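Local coordinates for Lmo0741 protein (Listeria monocytogenes, PDB 4R1H) that probably binds DNA as a winged helix-turn-helix transcriptional regulator of the GntR family, at residues Ile16-Ile20 with Leu41-Val47; Leu35-Leu41 with Ile52-Tyr56. One frame throughout, in Å; residues are numbered along the deposited sequence.

Contact 1 (Ile16-Ile20 with Leu41-Val47); sequences IVHYI and LATKLEV
L45 is the knob of this contact: its two methyls part over the side of helix 12-25 and enter the hollow between I16 and Y19. L45 CD1 meets I16 CD1 tip to tip at 3.4 Å, a closeness that is doubtful because I16 has a second conformer. L45 CD2 lies over one face of the Y19 ring in a CH-pi contact, 4.1 Å from the centroid and 19° off the ring normal. A chi1 of 170° sets this ring opposite the backbone N and alongside the carbonyl carbon, out toward L45. Farther out, K44 crosses the tyrosine at about a right angle and lays its CE 3.4 Å from Y19 OH.

On the flanks the fit is shallower. V47, beyond the Schellman turn at E46, meets I16 CD1 with CG2 at 4.0 Å, and I20 CD1 passes L41 CD2 at 3.9 Å. F6 from the N-terminal arm also touches I16 and V47. No hydrogen bond joins the segments, whose short axes stay 12.9 Å apart and nearly perpendicular at 95°, so side chains bridge the gap. Such a crossing of the first and second helices is typical of the three-helix core of a winged helix-turn-helix domain.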
ATOM      1  N   ILE A  16       0.642   3.693 -15.252  1.00 32.11           N
ATOM      2  CA  ILE A  16       1.616   4.137 -16.212  0.70 33.55           C
ATOM      3  C   ILE A  16       2.162   5.481 -15.769  1.00 31.24           C
ATOM      4  O   ILE A  16       3.366   5.726 -15.918  1.00 32.51           O
ATOM      5  CB  ILE A  16       1.063   4.253 -17.651  0.70 35.98           C
ATOM      6  CG1 ILE A  16       0.412   2.936 -18.156  0.70 40.78           C
ATOM      7  CG2 ILE A  16       2.165   4.705 -18.622  0.70 37.15           C
ATOM      8  CD1 ILE A  16       1.360   1.855 -18.632  0.70 42.20           C
ATOM      9  N   VAL A  17       1.292   6.385 -15.297  1.00 29.79           N
ATOM     10  CA  VAL A  17       1.807   7.626 -14.745  1.00 29.31           C
ATOM     11  C   VAL A  17       2.853   7.316 -13.654  1.00 30.19           C
ATOM     12  O   VAL A  17       3.930   7.931 -13.629  1.00 26.08           O
ATOM     13  CB  VAL A  17       0.690   8.494 -14.219  1.00 28.07           C
ATOM     14  CG1 VAL A  17       1.205   9.679 -13.463  1.00 30.78           C
ATOM     15  CG2 VAL A  17      -0.134   8.985 -15.419  1.00 28.07           C
ATOM     16  N   HIS A  18       2.544   6.358 -12.788  1.00 27.85           N
ATOM     17  CA  HIS A  18       3.489   6.057 -11.660  1.00 29.98           C
ATOM     18  C   HIS A  18       4.782   5.466 -12.151  1.00 29.07           C
ATOM     19  O   HIS A  18       5.840   5.837 -11.636  1.00 29.35           O
ATOM     20  CB  HIS A  18       2.885   5.089 -10.630  1.00 34.33           C
ATOM     21  CG  HIS A  18       3.766   4.911  -9.439  1.00 34.22           C
ATOM     22  ND1 HIS A  18       3.954   5.921  -8.523  1.00 34.77           N
ATOM     23  CD2 HIS A  18       4.520   3.866  -9.018  1.00 38.17           C
ATOM     24  CE1 HIS A  18       4.775   5.497  -7.568  1.00 37.74           C
ATOM     25  NE2 HIS A  18       5.119   4.251  -7.846  1.00 37.03           N
ATOM     26  N   TYR A  19       4.728   4.605 -13.156  1.00 28.91           N
ATOM     27  CA  TYR A  19       5.892   4.037 -13.781  1.00 30.40           C
ATOM     28  C   TYR A  19       6.804   5.115 -14.344  1.00 29.18           C
ATOM     29  O   TYR A  19       7.991   5.113 -14.082  1.00 29.01           O
ATOM     30  CB  TYR A  19       5.467   3.092 -14.898  1.00 35.50           C
ATOM     31  CG  TYR A  19       6.589   2.632 -15.780  1.00 41.37           C
ATOM     32  CD1 TYR A  19       7.340   1.487 -15.454  1.00 44.88           C
ATOM     33  CD2 TYR A  19       6.915   3.323 -16.947  1.00 43.15           C
ATOM     34  CE1 TYR A  19       8.371   1.075 -16.264  1.00 46.81           C
ATOM     35  CE2 TYR A  19       7.963   2.924 -17.758  1.00 46.40           C
ATOM     36  CZ  TYR A  19       8.685   1.792 -17.408  1.00 50.87           C
ATOM     37  OH  TYR A  19       9.715   1.389 -18.248  1.00 56.13           O
ATOM     38  N   ILE A  20       6.227   6.075 -15.064  1.00 27.08           N
ATOM     39  CA  ILE A  20       6.997   7.211 -15.608  0.60 24.94           C
ATOM     40  C   ILE A  20       7.564   8.066 -14.493  1.00 23.81           C
ATOM     41  O   ILE A  20       8.726   8.467 -14.556  1.00 24.75           O
ATOM     42  CB  ILE A  20       6.140   8.055 -16.567  0.60 25.37           C
ATOM     43  CG1 ILE A  20       5.853   7.187 -17.803  0.60 27.43           C
ATOM     44  CG2 ILE A  20       6.800   9.379 -16.877  0.60 26.11           C
ATOM     45  CD1 ILE A  20       4.647   7.604 -18.603  0.60 27.57           C
ATOM     46  N   LEU A  41       6.317   3.586 -26.254  1.00 38.52           N
ATOM     47  CA  LEU A  41       6.033   3.208 -24.887  1.00 38.87           C
ATOM     48  C   LEU A  41       4.965   2.121 -24.809  1.00 39.07           C
ATOM     49  O   LEU A  41       5.048   1.250 -23.943  1.00 39.08           O
ATOM     50  CB  LEU A  41       5.622   4.425 -24.019  1.00 35.40           C
ATOM     51  CG  LEU A  41       5.604   4.142 -22.538  1.00 36.65           C
ATOM     52  CD1 LEU A  41       6.994   3.666 -22.123  1.00 40.54           C
ATOM     53  CD2 LEU A  41       5.193   5.378 -21.721  1.00 33.75           C
ATOM     54  N   ALA A  42       3.909   2.248 -25.609  1.00 38.82           N
ATOM     55  CA  ALA A  42       2.800   1.250 -25.616  1.00 41.08           C
ATOM     56  C   ALA A  42       3.344  -0.155 -25.881  1.00 45.04           C
ATOM     57  O   ALA A  42       2.900  -1.135 -25.273  1.00 50.13           O
ATOM     58  CB  ALA A  42       1.810   1.623 -26.702  1.00 43.76           C
ATOM     59  N   THR A  43       4.325  -0.226 -26.775  1.00 47.17           N
ATOM     60  CA  THR A  43       4.977  -1.508 -27.141  1.00 53.06           C
ATOM     61  C   THR A  43       5.789  -2.033 -25.990  1.00 55.05           C
ATOM     62  O   THR A  43       5.623  -3.181 -25.562  1.00 55.04           O
ATOM     63  CB  THR A  43       5.929  -1.294 -28.317  1.00 55.57           C
ATOM     64  OG1 THR A  43       5.200  -0.742 -29.411  1.00 55.64           O
ATOM     65  CG2 THR A  43       6.632  -2.590 -28.731  1.00 59.42           C
ATOM     66  N   LYS A  44       6.626  -1.156 -25.434  1.00 53.11           N
ATOM     67  CA  LYS A  44       7.507  -1.536 -24.345  1.00 53.33           C
ATOM     68  C   LYS A  44       6.716  -2.035 -23.158  1.00 51.49           C
ATOM     69  O   LYS A  44       7.078  -3.054 -22.552  1.00 54.73           O
ATOM     70  CB  LYS A  44       8.376  -0.338 -23.929  1.00 56.11           C
ATOM     71  CG  LYS A  44       9.457  -0.683 -22.933  1.00 61.68           C
ATOM     72  CD  LYS A  44      10.312   0.533 -22.605  1.00 65.90           C
ATOM     73  CE  LYS A  44      10.967   0.380 -21.242  1.00 70.78           C
ATOM     74  NZ  LYS A  44      12.138  -0.524 -21.268  1.00 75.80           N
ATOM     75  N   LEU A  45       5.623  -1.346 -22.813  1.00 46.33           N
ATOM     76  CA  LEU A  45       4.788  -1.787 -21.676  1.00 48.11           C
ATOM     77  C   LEU A  45       3.656  -2.770 -22.054  1.00 47.19           C
ATOM     78  O   LEU A  45       2.961  -3.239 -21.157  1.00 49.47           O
ATOM     79  CB  LEU A  45       4.186  -0.605 -20.930  1.00 46.02           C
ATOM     80  CG  LEU A  45       5.228   0.361 -20.400  1.00 48.70           C
ATOM     81  CD1 LEU A  45       4.553   1.557 -19.740  1.00 45.49           C
ATOM     82  CD2 LEU A  45       6.189  -0.346 -19.449  1.00 52.07           C
ATOM     83  N   GLU A  46       3.514  -3.041 -23.348  1.00 49.98           N
ATOM     84  CA  GLU A  46       2.437  -3.900 -23.876  0.60 52.10           C
ATOM     85  C   GLU A  46       1.104  -3.455 -23.303  1.00 52.35           C
ATOM     86  O   GLU A  46       0.426  -4.210 -22.611  1.00 48.84           O
ATOM     87  CB  GLU A  46       2.707  -5.368 -23.538  0.60 55.09           C
ATOM     88  CG  GLU A  46       3.953  -5.928 -24.206  0.60 56.61           C
ATOM     89  CD  GLU A  46       4.014  -7.446 -24.165  0.60 59.42           C
ATOM     90  OE1 GLU A  46       4.465  -8.020 -25.174  0.60 63.88           O
ATOM     91  OE2 GLU A  46       3.621  -8.060 -23.137  0.60 57.10           O
ATOM     92  N   VAL A  47       0.766  -2.189 -23.548  1.00 50.26           N
ATOM     93  CA  VAL A  47      -0.550  -1.656 -23.159  1.00 48.63           C
ATOM     94  C   VAL A  47      -1.106  -0.946 -24.373  1.00 45.16           C
ATOM     95  O   VAL A  47      -0.402  -0.668 -25.329  1.00 45.04           O
ATOM     96  CB  VAL A  47      -0.534  -0.677 -21.949  1.00 46.22           C
ATOM     97  CG1 VAL A  47       0.012  -1.352 -20.723  1.00 44.87           C
ATOM     98  CG2 VAL A  47       0.276   0.555 -22.279  1.00 42.53           C
TER

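Contact 2 (Leu35-Leu41 with Ile52-Tyr56)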
ATOM      1  N   LEU A  35      11.415  11.935 -24.519  1.00 38.62           N
ATOM      2  CA  LEU A  35      10.730  10.731 -24.008  1.00 37.51           C
ATOM      3  C   LEU A  35      10.399   9.829 -25.184  1.00 36.33           C
ATOM      4  O   LEU A  35      10.451  10.242 -26.327  1.00 36.90           O
ATOM      5  CB  LEU A  35       9.428  11.074 -23.279  1.00 41.27           C
ATOM      6  CG  LEU A  35       9.590  11.953 -22.020  1.00 45.32           C
ATOM      7  CD1 LEU A  35       8.220  12.322 -21.531  1.00 50.94           C
ATOM      8  CD2 LEU A  35      10.319  11.265 -20.907  1.00 50.08           C
ATOM      9  N   LEU A  36      10.061   8.590 -24.889  1.00 36.87           N
ATOM     10  CA  LEU A  36       9.564   7.691 -25.892  1.00 38.47           C
ATOM     11  C   LEU A  36       8.216   8.199 -26.432  1.00 35.79           C
ATOM     12  O   LEU A  36       7.425   8.796 -25.705  1.00 32.86           O
ATOM     13  CB  LEU A  36       9.383   6.301 -25.296  1.00 39.92           C
ATOM     14  CG  LEU A  36      10.611   5.530 -24.821  1.00 42.26           C
ATOM     15  CD1 LEU A  36      10.147   4.184 -24.301  1.00 44.65           C
ATOM     16  CD2 LEU A  36      11.602   5.335 -25.934  1.00 45.61           C
ATOM     17  N   SER A  37       7.980   7.972 -27.715  1.00 37.56           N
ATOM     18  CA  SER A  37       6.659   8.254 -28.349  1.00 39.47           C
ATOM     19  C   SER A  37       5.559   7.403 -27.728  1.00 36.47           C
ATOM     20  O   SER A  37       5.823   6.370 -27.124  1.00 37.72           O
ATOM     21  CB  SER A  37       6.711   7.886 -29.842  1.00 39.18           C
ATOM     22  OG  SER A  37       6.801   6.471 -29.958  1.00 43.48           O
ATOM     23  N   VAL A  38       4.315   7.820 -27.914  1.00 37.20           N
ATOM     24  CA  VAL A  38       3.180   7.017 -27.435  1.00 38.53           C
ATOM     25  C   VAL A  38       3.338   5.581 -27.912  1.00 37.07           C
ATOM     26  O   VAL A  38       3.183   4.625 -27.148  1.00 37.21           O
ATOM     27  CB  VAL A  38       1.831   7.626 -27.933  1.00 39.81           C
ATOM     28  CG1 VAL A  38       0.690   6.634 -27.752  1.00 42.52           C
ATOM     29  CG2 VAL A  38       1.556   8.979 -27.257  1.00 38.58           C
ATOM     30  N   ARG A  39       3.624   5.417 -29.198  1.00 43.29           N
ATOM     31  CA  ARG A  39       3.763   4.095 -29.799  1.00 47.83           C
ATOM     32  C   ARG A  39       4.885   3.220 -29.205  1.00 45.26           C
ATOM     33  O   ARG A  39       4.664   2.039 -28.856  1.00 46.55           O
ATOM     34  CB  ARG A  39       4.003   4.255 -31.307  1.00 56.03           C
ATOM     35  CG  ARG A  39       4.201   2.932 -32.025  1.00 68.61           C
ATOM     36  CD  ARG A  39       2.854   2.283 -32.268  1.00 75.85           C
ATOM     37  NE  ARG A  39       2.110   3.051 -33.269  1.00 84.49           N
ATOM     38  CZ  ARG A  39       0.880   2.763 -33.690  1.00 92.38           C
ATOM     39  NH1 ARG A  39       0.223   1.718 -33.186  1.00 92.91           N
ATOM     40  NH2 ARG A  39       0.306   3.529 -34.617  1.00 90.11           N
ATOM     41  N   GLU A  40       6.074   3.810 -29.087  1.00 44.92           N
ATOM     42  CA  GLU A  40       7.249   3.161 -28.435  1.00 47.31           C
ATOM     43  C   GLU A  40       6.920   2.707 -27.039  1.00 42.74           C
ATOM     44  O   GLU A  40       7.188   1.586 -26.642  1.00 41.31           O
ATOM     45  CB  GLU A  40       8.457   4.127 -28.396  1.00 50.20           C
ATOM     46  CG  GLU A  40       9.017   4.455 -29.786  1.00 55.10           C
ATOM     47  CD  GLU A  40      10.080   5.567 -29.824  1.00 60.18           C
ATOM     48  OE1 GLU A  40       9.947   6.602 -29.145  1.00 56.92           O
ATOM     49  OE2 GLU A  40      11.069   5.411 -30.584  1.00 63.94           O
ATOM     50  N   LEU A  41       6.317   3.586 -26.254  1.00 38.52           N
ATOM     51  CA  LEU A  41       6.033   3.208 -24.887  1.00 38.87           C
ATOM     52  C   LEU A  41       4.965   2.121 -24.809  1.00 39.07           C
ATOM     53  O   LEU A  41       5.048   1.250 -23.943  1.00 39.08           O
ATOM     54  CB  LEU A  41       5.622   4.425 -24.019  1.00 35.40           C
ATOM     55  CG  LEU A  41       5.604   4.142 -22.538  1.00 36.65           C
ATOM     56  CD1 LEU A  41       6.994   3.666 -22.123  1.00 40.54           C
ATOM     57  CD2 LEU A  41       5.193   5.378 -21.721  1.00 33.75           C
ATOM     58  N   ILE A  52      -1.541   5.147 -22.823  1.00 32.24           N
ATOM     59  CA  ILE A  52      -0.319   5.952 -22.767  1.00 32.10           C
ATOM     60  C   ILE A  52      -0.679   7.435 -23.059  1.00 31.62           C
ATOM     61  O   ILE A  52      -0.185   8.348 -22.443  1.00 31.41           O
ATOM     62  CB  ILE A  52       0.678   5.529 -23.828  1.00 35.15           C
ATOM     63  CG1 ILE A  52       1.040   4.041 -23.692  1.00 36.81           C
ATOM     64  CG2 ILE A  52       1.903   6.431 -23.768  1.00 33.00           C
ATOM     65  CD1 ILE A  52       1.748   3.694 -22.442  1.00 39.12           C
ATOM     66  N   GLN A  53      -1.529   7.650 -24.062  1.00 31.44           N
ATOM     67  CA  GLN A  53      -1.952   8.984 -24.403  1.00 30.81           C
ATOM     68  C   GLN A  53      -2.526   9.619 -23.189  1.00 30.69           C
ATOM     69  O   GLN A  53      -2.251  10.801 -22.943  1.00 31.20           O
ATOM     70  CB  GLN A  53      -3.075   8.969 -25.465  1.00 34.11           C
ATOM     71  CG  GLN A  53      -2.588   8.844 -26.865  1.00 37.75           C
ATOM     72  CD  GLN A  53      -3.725   8.667 -27.862  1.00 41.50           C
ATOM     73  OE1 GLN A  53      -4.845   8.397 -27.496  1.00 39.68           O
ATOM     74  NE2 GLN A  53      -3.412   8.788 -29.133  1.00 50.47           N
ATOM     75  N   ARG A  54      -3.347   8.877 -22.417  1.00 30.27           N
ATOM     76  CA  ARG A  54      -4.002   9.504 -21.263  1.00 30.16           C
ATOM     77  C   ARG A  54      -2.953   9.823 -20.198  1.00 30.11           C
ATOM     78  O   ARG A  54      -3.009  10.917 -19.563  1.00 31.13           O
ATOM     79  CB  ARG A  54      -5.129   8.681 -20.601  1.00 33.29           C
ATOM     80  CG  ARG A  54      -5.895   9.584 -19.644  1.00 36.37           C
ATOM     81  CD  ARG A  54      -7.088   9.017 -19.013  1.00 37.77           C
ATOM     82  NE  ARG A  54      -7.831  10.018 -18.218  1.00 40.43           N
ATOM     83  CZ  ARG A  54      -9.092   9.835 -17.769  1.00 45.30           C
ATOM     84  NH1 ARG A  54      -9.772   8.684 -17.950  1.00 40.41           N
ATOM     85  NH2 ARG A  54      -9.697  10.807 -17.093  1.00 50.26           N
ATOM     86  N   ALA A  55      -2.012   8.902 -20.018  1.00 27.81           N
ATOM     87  CA  ALA A  55      -0.930   9.095 -19.015  1.00 29.06           C
ATOM     88  C   ALA A  55      -0.050  10.327 -19.395  1.00 27.27           C
ATOM     89  O   ALA A  55       0.220  11.193 -18.548  1.00 28.67           O
ATOM     90  CB  ALA A  55      -0.050   7.862 -18.945  1.00 29.16           C
ATOM     91  N   TYR A  56       0.330  10.408 -20.673  1.00 27.59           N
ATOM     92  CA  TYR A  56       1.076  11.566 -21.180  1.00 25.23           C
ATOM     93  C   TYR A  56       0.281  12.862 -21.004  1.00 28.37           C
ATOM     94  O   TYR A  56       0.835  13.872 -20.582  1.00 26.83           O
ATOM     95  CB  TYR A  56       1.514  11.333 -22.607  1.00 27.32           C
ATOM     96  CG  TYR A  56       2.736  10.475 -22.779  1.00 29.91           C
ATOM     97  CD1 TYR A  56       3.361   9.861 -21.698  1.00 30.67           C
ATOM     98  CD2 TYR A  56       3.338  10.339 -24.037  1.00 35.27           C
ATOM     99  CE1 TYR A  56       4.557   9.158 -21.877  1.00 31.08           C
ATOM    100  CE2 TYR A  56       4.520   9.654 -24.230  1.00 35.67           C
ATOM    101  CZ  TYR A  56       5.148   9.058 -23.141  1.00 32.37           C
ATOM    102  OH  TYR A  56       6.319   8.356 -23.361  1.00 32.60           O
TER
HETATM  103  O   HOH W   1       8.957   7.660 -22.168  1.00 37.84           O
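Y56 sends its hydroxyl into the turn ahead of helix 38-45, tying together the two helices of the helix-turn-helix, 38-45 and 49-61. Its OH donates to L36 O at 2.6 Å, with the oxygen at the ring edge and in the ring plane, while the donor itself is tilted 33° from the carbonyl plane. A water bridges the same hydroxyl to L36 N, so both backbone polar groups of L36 are engaged beside one side chain.

The tight part lies around this ring. I52 CG2 sits over the centre of one face, 4.0 Å above the plane, and I52 CD1 meets L41 CG at 3.9 Å. L41 CD2 comes in obliquely near the hydroxyl end, 3.8 Å from Y56 CE1. V38 slides past I52 and Y56 in the opposite direction, its CG2 3.9 Å from Y56 CD2. I65 of the first wing strand also touches Y56, extending the apolar packing toward the sheet. The helix backbones are close here, with V38 CA resting on I52 CG2.

Toward solvent the contact thins out to the exposed Q53, whose extended chain is met at its aliphatic CG by the V38 methyls; V38 CG1 is turned anti to the backbone N (chi1 166°). At the start of helix 38-45, S37 and E40 form a capping box: E40 N donates to S37 OG, and S37 N donates at 2.8 Å to the anti lone pair of E40 OE1.

Overall arrangement
Contacts 1 and 2 lie about 7 Å apart, centre to centre, and share L41 on helix 38-45. Their segments alternate along the chain: 16-20, then 35-41 running into 41-47, then 52-56. Helix 38-45 thus packs against helix 12-25 in contact 1 and helix 49-61 in contact 2. The two contacts also touch directly, V47 CG2 on I52 CD1 at 3.5 Å and I20 CD1 on Y56 CE1 at 3.6 Å, forming one continuous core. Both belong to the winged helix-turn-helix domain of this GntR-family protein, where helix 49-61 is probably the DNA-recognition helix and strands 65-68 and 72-75 form the wing.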